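Local coordinates for protein 3-dehydroquinate dehydratase (Clostridium difficile, PDB 4H3D) that catalyses the cis-dehydration of 3-dehydroquinate to 3-dehydroshikimate, the third step of the chorismate pathway, through an imine formed with an active-site lysine, at residues Val140-Ser145 with Gly169-Lys174; Arg164-Gly169 with Ala200-Ile205. One frame throughout, in Å; residues are numbered along the deposited sequence.

How the contacts relate
Contact 1 lies in the core of the TIM barrel, where 140-145 and 169-174 carry neighbouring parallel strands; contact 2 sits farther out, near the surface, where the end of helix 155-167 meets the loop leading from helix 182-199 toward strand 205-208. The two share Gly169, which closes the helix in a Schellman motif and starts the approach to strand 172-177. Their chemistry follows their place: backbone bonds, aliphatic packing, one buried carboxylate and the Schiff-base lysine Lys174, bonded to the ligand, in contact 1, an amide, a carboxylate, a guanidinium and a water in contact 2. They also touch directly, since Arg202 NH2 of contact 2 bonds to the carbonyl of Ala170 in contact 1.

Contact 1: residues Val140-Ser145 with Gly169-Lys174; sequences VKVIIS and GADLPK. With SHL (5-hydroxy-6-methyl-4-oxo-4H-pyran-2-carboxylic acid), chain I.
Backbone bonds join Val142 and Ile144 to the incoming chain of 169-174. Val142 O receives Leu172 N at 3.0 Å, and a weak bond from Asp171 N shares the same oxygen; farther along, Lys174 N reaches Ile144 O at 2.9 Å. The return bond from Ile144 N to Leu172 O is long and weak.

Just ahead of Leu172, a carboxylate stands in for a backbone acceptor: Asp171 OD2 takes Val142 N at 2.7 Å, on its anti side and 19° out of plane. A chi1 of -64° sets CG beside its backbone N and brings OD2 to Val142 N. His136 also bonds OD2 and Arg6 pairs with OD1, which probably compensates this buried charge.

Strands 141-145 and 172-174 are consecutive and parallel in the TIM barrel, linked through helix 155-167 in a beta-alpha-beta crossover, their directions 22° apart.

Apolar packing splits between the faces. Ile144 CG1 presses on Ala170 CB at 3.4 Å, tighter than usual, on the side covered by helices 125-137 and 155-167. On the other, Ile143 CG2 touches Lys174 CB at 3.7 Å.

Lys174, the Schiff-base lysine, runs extended past Ser145 CB, and its NZ is covalently bonded to CAL of the comenic-acid-derived ligand at 1.4 Å.

Contact 2: residues Arg164-Gly169 with Ala200-Ile205; sequences RMQELG and ADRPII
The side chains of Gln166 and Arg202 lie alongside one another and run opposite ways, the glutamine reaching out from the last turn of helix 155-167 while the arginine runs back toward that helix. Gln166 CB lies over the middle of the guanidinium, 3.8 Å from Arg202 CZ, and Gln166 CG lies 3.5 Å from Arg202 NE. The aliphatic part of the glutamine thus covers one face of the cation, with the amide turned 42° from it.

With its chain extended beyond CG, Gln166 carries OE1 to the backbone of the loop, where Asp201 N donates to it at 2.9 Å and 159°. At its other end the amide gives NE2 weakly to Tyr199 O, so the side chain spans the exit of helix 182-199.

Asp201 meets the arginine edge-on. NE and NH1 of Arg202 both bond to Asp201 OD1, NE at 2.8 Å, nearly in the guanidinium plane, and the bend at chi3 (70°) helps turn the group to present that edge. NH2, whose second partner is Ala170 O, donates to a water 2.9 Å from NH2, which gives a weak bond to Gln166 O.

Asp201 OD1 is also 3.2 Å from Gln166 OE1, both of them acceptors; the two arginine N-H groups on OD1 and the backbone N-H on OE1 probably offset the repulsion, which would let the two oxygens lie this close.

Contact 1: residues Val140-Ser145 with Gly169-Lys174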
loop_
_atom_site.group_PDB
_atom_site.type_symbol
_atom_site.label_atom_id
_atom_site.label_comp_id
_atom_site.label_asym_id
_atom_site.label_seq_id
_atom_site.Cartn_x
_atom_site.Cartn_y
_atom_site.Cartn_z
ATOM N N VAL B 140 17.888 27.349 -4.470
ATOM C CA VAL B 140 17.371 26.453 -3.471
ATOM C C VAL B 140 15.929 26.122 -3.861
ATOM O O VAL B 140 15.175 27.015 -4.220
ATOM C CB VAL B 140 17.402 27.117 -2.080
ATOM C CG1 VAL B 140 16.704 26.219 -1.006
ATOM C CG2 VAL B 140 18.822 27.432 -1.699
ATOM N N LYS B 141 15.564 24.839 -3.812
ATOM C CA LYS B 141 14.206 24.411 -4.124
ATOM C C LYS B 141 13.285 24.603 -2.925
ATOM O O LYS B 141 13.702 24.515 -1.767
ATOM C CB LYS B 141 14.182 22.953 -4.591
ATOM C CG LYS B 141 15.099 22.666 -5.750
ATOM C CD LYS B 141 14.822 23.543 -6.970
ATOM C CE LYS B 141 15.774 23.174 -8.100
ATOM N NZ LYS B 141 15.672 24.099 -9.250
ATOM N N VAL B 142 12.014 24.865 -3.191
ATOM C CA VAL B 142 11.109 25.147 -2.103
ATOM C C VAL B 142 9.918 24.214 -2.050
ATOM O O VAL B 142 9.245 23.974 -3.047
ATOM C CB VAL B 142 10.599 26.596 -2.164
ATOM C CG1 VAL B 142 9.606 26.888 -0.996
ATOM C CG2 VAL B 142 11.778 27.571 -2.101
ATOM N N ILE B 143 9.712 23.663 -0.866
ATOM C CA ILE B 143 8.527 22.903 -0.547
ATOM C C ILE B 143 7.642 23.906 0.206
ATOM O O ILE B 143 8.122 24.560 1.127
ATOM C CB ILE B 143 8.839 21.720 0.427
ATOM C CG1 ILE B 143 9.560 20.589 -0.293
ATOM C CG2 ILE B 143 7.555 21.173 1.043
ATOM C CD1 ILE B 143 9.982 19.460 0.637
ATOM N N ILE B 144 6.392 24.092 -0.226
ATOM C CA ILE B 144 5.450 24.890 0.559
ATOM C C ILE B 144 4.532 23.835 1.157
ATOM O O ILE B 144 3.970 23.026 0.440
ATOM C CB ILE B 144 4.682 25.918 -0.265
ATOM C CG1 ILE B 144 5.655 26.924 -0.883
ATOM C CG2 ILE B 144 3.623 26.616 0.615
ATOM C CD1 ILE B 144 4.992 28.070 -1.713
ATOM N N SER B 145 4.424 23.807 2.469
ATOM C CA SER B 145 3.662 22.764 3.125
ATOM C C SER B 145 2.453 23.253 3.896
ATOM O O SER B 145 2.370 24.418 4.298
ATOM C CB SER B 145 4.577 21.987 4.087
ATOM O OG SER B 145 5.014 22.809 5.159
ATOM N N GLY B 169 4.691 29.680 -6.172
ATOM C CA GLY B 169 6.031 29.330 -6.630
ATOM C C GLY B 169 6.678 28.139 -5.955
ATOM O O GLY B 169 7.892 27.957 -6.071
ATOM N N ALA B 170 5.910 27.313 -5.243
ATOM C CA ALA B 170 6.520 26.109 -4.656
ATOM C C ALA B 170 7.056 25.234 -5.781
ATOM O O ALA B 170 6.393 25.049 -6.788
ATOM C CB ALA B 170 5.505 25.311 -3.853
ATOM N N ASP B 171 8.262 24.713 -5.620
ATOM C CA ASP B 171 8.764 23.738 -6.553
ATOM C C ASP B 171 8.050 22.413 -6.259
ATOM O O ASP B 171 7.824 21.612 -7.169
ATOM C CB ASP B 171 10.274 23.573 -6.385
ATOM C CG ASP B 171 11.033 24.840 -6.725
ATOM O OD1 ASP B 171 11.230 25.105 -7.924
ATOM O OD2 ASP B 171 11.451 25.557 -5.790
ATOM N N LEU B 172 7.681 22.213 -4.979
ATOM C CA LEU B 172 7.068 20.975 -4.503
ATOM C C LEU B 172 5.988 21.227 -3.449
ATOM O O LEU B 172 6.288 21.331 -2.250
ATOM C CB LEU B 172 8.148 20.056 -3.882
ATOM C CG LEU B 172 9.264 19.537 -4.793
ATOM C CD1 LEU B 172 10.383 18.882 -3.954
ATOM C CD2 LEU B 172 8.724 18.569 -5.853
ATOM N N PRO B 173 4.732 21.374 -3.887
ATOM C CA PRO B 173 3.624 21.484 -2.951
ATOM C C PRO B 173 3.540 20.243 -2.074
ATOM O O PRO B 173 3.701 19.122 -2.575
ATOM C CB PRO B 173 2.404 21.539 -3.855
ATOM C CG PRO B 173 2.882 22.060 -5.133
ATOM C CD PRO B 173 4.299 21.562 -5.276
ATOM N N LYS B 174 3.279 20.432 -0.779
ATOM C CA LYS B 174 3.187 19.317 0.140
ATOM C C LYS B 174 1.995 19.467 1.054
ATOM O O LYS B 174 1.784 20.539 1.635
ATOM C CB LYS B 174 4.439 19.233 1.018
ATOM C CG LYS B 174 4.354 18.147 2.129
ATOM C CD LYS B 174 5.568 18.150 3.003
ATOM C CE LYS B 174 5.452 17.082 4.087
ATOM N NZ LYS B 174 6.622 17.095 5.020
HETATM O OAD SHL I . 6.211 11.567 7.748
HETATM C CAH SHL I . 5.383 12.249 8.402
HETATM O OAA SHL I . 4.672 11.723 9.296
HETATM C CAK SHL I . 5.265 13.663 8.106
HETATM O OAG SHL I . 6.095 14.210 7.071
HETATM C CAF SHL I . 6.140 15.609 6.902
HETATM C CAL SHL I . 7.026 16.127 6.016
HETATM C CAJ SHL I . 5.362 16.358 7.713
HETATM O OAC SHL I . 5.395 17.684 7.604
HETATM C CAI SHL I . 4.537 15.787 8.640
HETATM C CAE SHL I . 4.482 14.463 8.832
HETATM O OAB SHL I . 3.758 16.551 9.390
#

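Contact 2: residues Arg164-Gly169 with Ala200-Ile205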
loop_
_atom_site.group_PDB
_atom_site.type_symbol
_atom_site.label_atom_id
_atom_site.label_comp_id
_atom_site.label_asym_id
_atom_site.label_seq_id
_atom_site.Cartn_x
_atom_site.Cartn_y
_atom_site.Cartn_z
ATOM N N ARG B 164 -2.792 26.514 -4.915
ATOM C CA ARG B 164 -2.314 27.778 -4.350
ATOM C C ARG B 164 -0.780 27.730 -4.139
ATOM O O ARG B 164 -0.054 28.735 -4.388
ATOM C CB ARG B 164 -3.044 28.113 -3.045
ATOM C CG ARG B 164 -2.670 29.473 -2.434
ATOM C CD ARG B 164 -2.902 30.635 -3.405
ATOM N NE ARG B 164 -2.363 31.887 -2.888
ATOM C CZ ARG B 164 -2.016 32.931 -3.638
ATOM N NH1 ARG B 164 -1.525 34.021 -3.062
ATOM N NH2 ARG B 164 -2.128 32.887 -4.965
ATOM N N MET B 165 -0.290 26.566 -3.715
ATOM C CA MET B 165 1.142 26.363 -3.509
ATOM C C MET B 165 1.893 26.508 -4.831
ATOM O O MET B 165 2.980 27.084 -4.867
ATOM C CB MET B 165 1.403 25.011 -2.879
ATOM C CG MET B 165 0.912 24.908 -1.438
ATOM S SD MET B 165 0.895 23.201 -0.963
ATOM C CE MET B 165 0.454 23.279 0.755
ATOM N N GLN B 166 1.318 26.002 -5.917
ATOM C CA GLN B 166 1.933 26.217 -7.240
ATOM C C GLN B 166 1.956 27.701 -7.584
ATOM O O GLN B 166 2.978 28.227 -8.062
ATOM C CB GLN B 166 1.191 25.460 -8.341
ATOM C CG GLN B 166 1.391 23.977 -8.312
ATOM C CD GLN B 166 0.854 23.293 -9.569
ATOM O OE1 GLN B 166 1.375 22.272 -9.996
ATOM N NE2 GLN B 166 -0.187 23.874 -10.170
ATOM N N GLU B 167 0.836 28.385 -7.341
ATOM C CA GLU B 167 0.736 29.815 -7.643
ATOM C C GLU B 167 1.759 30.633 -6.856
ATOM O O GLU B 167 2.254 31.647 -7.348
ATOM C CB GLU B 167 -0.687 30.339 -7.377
ATOM C CG GLU B 167 -1.750 29.758 -8.306
ATOM C CD GLU B 167 -3.182 30.097 -7.866
ATOM O OE1 GLU B 167 -3.355 30.878 -6.888
ATOM O OE2 GLU B 167 -4.133 29.567 -8.493
ATOM N N LEU B 168 2.078 30.186 -5.647
ATOM C CA LEU B 168 3.055 30.864 -4.800
ATOM C C LEU B 168 4.512 30.516 -5.168
ATOM O O LEU B 168 5.447 31.009 -4.564
ATOM C CB LEU B 168 2.778 30.571 -3.330
ATOM C CG LEU B 168 1.562 31.300 -2.755
ATOM C CD1 LEU B 168 1.159 30.719 -1.386
ATOM C CD2 LEU B 168 1.809 32.814 -2.660
ATOM N N GLY B 169 4.691 29.680 -6.172
ATOM C CA GLY B 169 6.031 29.330 -6.630
ATOM C C GLY B 169 6.678 28.139 -5.955
ATOM O O GLY B 169 7.892 27.957 -6.071
ATOM N N ALA B 200 -1.584 19.674 -11.776
ATOM C CA ALA B 200 -0.179 19.851 -11.470
ATOM C C ALA B 200 0.721 20.042 -12.689
ATOM O O ALA B 200 0.594 19.336 -13.699
ATOM C CB ALA B 200 0.318 18.676 -10.647
ATOM N N ASP B 201 1.627 21.012 -12.604
ATOM C CA ASP B 201 2.638 21.161 -13.644
ATOM C C ASP B 201 4.019 20.967 -13.026
ATOM O O ASP B 201 5.015 21.363 -13.598
ATOM C CB ASP B 201 2.506 22.473 -14.425
ATOM C CG ASP B 201 2.720 23.711 -13.577
ATOM O OD1 ASP B 201 3.071 23.619 -12.373
ATOM O OD2 ASP B 201 2.524 24.805 -14.145
ATOM N N ARG B 202 4.039 20.341 -11.843
ATOM C CA ARG B 202 5.276 20.029 -11.113
ATOM C C ARG B 202 4.978 18.870 -10.143
ATOM O O ARG B 202 3.810 18.508 -9.945
ATOM C CB ARG B 202 5.754 21.255 -10.346
ATOM C CG ARG B 202 4.847 21.650 -9.199
ATOM C CD ARG B 202 5.017 23.127 -8.883
ATOM N NE ARG B 202 4.462 23.979 -9.942
ATOM C CZ ARG B 202 4.634 25.300 -10.024
ATOM N NH1 ARG B 202 4.082 25.984 -11.018
ATOM N NH2 ARG B 202 5.363 25.939 -9.125
ATOM N N PRO B 203 6.025 18.291 -9.536
ATOM C CA PRO B 203 5.750 17.176 -8.636
ATOM C C PRO B 203 5.121 17.667 -7.344
ATOM O O PRO B 203 5.352 18.815 -6.937
ATOM C CB PRO B 203 7.135 16.562 -8.380
ATOM C CG PRO B 203 8.077 17.266 -9.365
ATOM C CD PRO B 203 7.459 18.597 -9.596
ATOM N N ILE B 204 4.313 16.803 -6.737
ATOM C CA ILE B 204 3.632 17.092 -5.498
ATOM C C ILE B 204 3.937 16.008 -4.487
ATOM O O ILE B 204 4.356 14.889 -4.852
ATOM C CB ILE B 204 2.101 17.215 -5.681
ATOM C CG1 ILE B 204 1.488 15.868 -6.089
ATOM C CG2 ILE B 204 1.775 18.319 -6.744
ATOM C CD1 ILE B 204 -0.010 15.884 -6.241
ATOM N N ILE B 205 3.748 16.362 -3.218
ATOM C CA ILE B 205 3.994 15.498 -2.080
ATOM C C ILE B 205 2.734 15.464 -1.230
ATOM O O ILE B 205 2.250 16.511 -0.794
ATOM C CB ILE B 205 5.121 16.080 -1.186
ATOM C CG1 ILE B 205 6.399 16.311 -1.991
ATOM C CG2 ILE B 205 5.371 15.178 0.038
ATOM C CD1 ILE B 205 7.413 17.277 -1.264
HETATM O O HOH W 1 5.710 28.577 -10.165
#